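Enzyme subtilase SubTY from Bacillus sp. TY145 (Bacillus sp., PDB 5FFN) probably cleaves peptide bonds in proteins as a calcium-binding serine endopeptidase of the subtilase family. Local coordinates at residues Ser13-Asp17 against Gln18-Lys22. Residues are numbered along the deposited sequence; the frame is centred on the assembly and turned at random.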
loop_
_atom_site.group_PDB
_atom_site.type_symbol
_atom_site.label_atom_id
_atom_site.label_comp_id
_atom_site.label_asym_id
_atom_site.label_seq_id
_atom_site.Cartn_x
_atom_site.Cartn_y
_atom_site.Cartn_z
ATOM N N SER A 13 -5.550 -0.595 -16.597
ATOM C CA SER A 13 -4.154 -0.294 -16.888
ATOM C C SER A 13 -3.236 -1.505 -16.608
ATOM O O SER A 13 -2.393 -1.881 -17.439
ATOM C CB SER A 13 -3.696 0.928 -16.085
ATOM O OG SER A 13 -2.310 1.186 -16.325
ATOM N N ILE A 14 -3.372 -2.106 -15.441
ATOM C CA ILE A 14 -2.459 -3.212 -15.089
ATOM C C ILE A 14 -2.734 -4.460 -15.931
ATOM O O ILE A 14 -1.842 -5.277 -16.146
ATOM C CB ILE A 14 -2.461 -3.488 -13.557
ATOM C CG1 ILE A 14 -1.156 -4.173 -13.121
ATOM C CG2 ILE A 14 -3.662 -4.226 -13.108
ATOM C CD1 ILE A 14 -1.010 -4.327 -11.625
ATOM N N TYR A 15 -3.981 -4.595 -16.383
ATOM C CA TYR A 15 -4.358 -5.653 -17.325
ATOM C C TYR A 15 -3.885 -5.340 -18.740
ATOM O O TYR A 15 -3.791 -6.242 -19.590
ATOM C CB TYR A 15 -5.878 -5.942 -17.263
ATOM C CG TYR A 15 -6.209 -7.043 -16.263
ATOM C CD1 TYR A 15 -6.207 -6.795 -14.869
ATOM C CD2 TYR A 15 -6.499 -8.331 -16.686
ATOM C CE1 TYR A 15 -6.478 -7.805 -13.965
ATOM C CE2 TYR A 15 -6.781 -9.336 -15.793
ATOM C CZ TYR A 15 -6.754 -9.088 -14.424
ATOM O OH TYR A 15 -7.020 -10.138 -13.580
ATOM N N ASN A 16 -3.570 -4.072 -18.980
ATOM C CA ASN A 16 -3.120 -3.577 -20.291
ATOM C C ASN A 16 -4.230 -3.873 -21.322
ATOM O O ASN A 16 -3.984 -4.382 -22.415
ATOM C CB ASN A 16 -1.759 -4.187 -20.670
ATOM C CG ASN A 16 -0.948 -3.306 -21.613
ATOM O OD1 ASN A 16 -1.469 -2.399 -22.261
ATOM N ND2 ASN A 16 0.349 -3.584 -21.697
ATOM N N ASP A 17 -5.461 -3.567 -20.925
ATOM C CA ASP A 17 -6.634 -3.827 -21.765
ATOM C C ASP A 17 -7.782 -2.903 -21.395
ATOM O O ASP A 17 -8.453 -3.122 -20.411
ATOM C CB ASP A 17 -7.050 -5.269 -21.626
ATOM C CG ASP A 17 -8.106 -5.682 -22.667
ATOM O OD1 ASP A 17 -8.676 -4.812 -23.336
ATOM O OD2 ASP A 17 -8.344 -6.885 -22.779
ATOM N N GLN A 18 -7.989 -1.873 -22.199
ATOM C CA GLN A 18 -8.969 -0.841 -21.891
ATOM C C GLN A 18 -10.388 -1.339 -22.106
ATOM O O GLN A 18 -11.351 -0.726 -21.648
ATOM C CB GLN A 18 -8.683 0.408 -22.710
ATOM C CG GLN A 18 -7.393 1.094 -22.332
ATOM C CD GLN A 18 -7.344 1.399 -20.845
ATOM O OE1 GLN A 18 -6.451 0.930 -20.131
ATOM N NE2 GLN A 18 -8.331 2.143 -20.366
ATOM N N SER A 19 -10.508 -2.507 -22.702
ATOM C CA SER A 19 -11.811 -3.058 -23.025
ATOM C C SER A 19 -12.377 -4.003 -21.951
ATOM O O SER A 19 -13.567 -4.327 -22.000
ATOM C CB SER A 19 -11.725 -3.781 -24.355
ATOM O OG SER A 19 -11.262 -5.115 -24.196
ATOM N N ILE A 20 -11.575 -4.453 -20.980
ATOM C CA ILE A 20 -12.106 -5.428 -20.009
ATOM C C ILE A 20 -13.283 -4.889 -19.179
ATOM O O ILE A 20 -13.317 -3.715 -18.804
ATOM C CB ILE A 20 -11.044 -5.941 -19.003
ATOM C CG1 ILE A 20 -10.342 -4.780 -18.296
ATOM C CG2 ILE A 20 -10.035 -6.890 -19.667
ATOM C CD1 ILE A 20 -9.727 -5.233 -16.980
ATOM N N THR A 21 -14.196 -5.782 -18.859
ATOM C CA THR A 21 -15.348 -5.486 -18.005
ATOM C C THR A 21 -15.353 -6.409 -16.783
ATOM O O THR A 21 -16.213 -6.285 -15.898
ATOM C CB THR A 21 -16.665 -5.709 -18.790
ATOM O OG1 THR A 21 -16.702 -7.054 -19.263
ATOM C CG2 THR A 21 -16.734 -4.795 -19.978
ATOM N N LYS A 22 -14.414 -7.354 -16.749
ATOM C CA LYS A 22 -14.203 -8.190 -15.582
ATOM C C LYS A 22 -12.784 -8.746 -15.544
ATOM O O LYS A 22 -12.047 -8.713 -16.537
ATOM C CB LYS A 22 -15.215 -9.339 -15.501
ATOM C CG LYS A 22 -15.140 -10.372 -16.590
ATOM C CD LYS A 22 -15.953 -11.648 -16.203
ATOM C CE LYS A 22 -15.200 -12.552 -15.239
ATOM N NZ LYS A 22 -15.866 -13.881 -15.098
#
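The Asp17 carboxylate takes both Ser19 donors on one face. Ser19 N stands above the plane, 40° out of it, at 3.0 Å from Asp17 OD1. Ser19 OG arrives on the syn side of that same oxygen, only 26° out of plane and 2.7 Å from Asp17 OD1. Asp17 OD2 lies 3.5 Å from the methyl CG2 of Ile20. What aims the group forward is its first torsion: CG is anti to the backbone N (chi1 -169°), which carries OD1 to the N-H and hydroxyl of Ser19. The second flat group, the Tyr15 ring, is approached obliquely by Ile20 CD1, which sits 3.9 Å from Tyr15 CB and 4.0 Å from Tyr15 CG. An aspartate side chain accepting the N-H two residues on defines an Asx turn, here laid over a type I beta turn, Asp17 to Ile20, whose closing bond, Ile20 N to Asp17 O, is weak at 3.4 Å. Just before it, Asn16, the first residue to leave helical geometry after helix 9-15, has a positive phi and belongs to a Schellman motif; one of the motif's two bonds back into the last turn is the hydrogen bond Asn16 N to Ser13 O. Replacing Asp17 with alanine would probably leave Ser19 N and OG without their shared acceptor and the turn held by its weak backbone bond. Ile20 also packs on Ile11 and Lys12 of helix 9-15, while Tyr15 OH is hydrogen-bonded to Val94 O and Lys263 NZ.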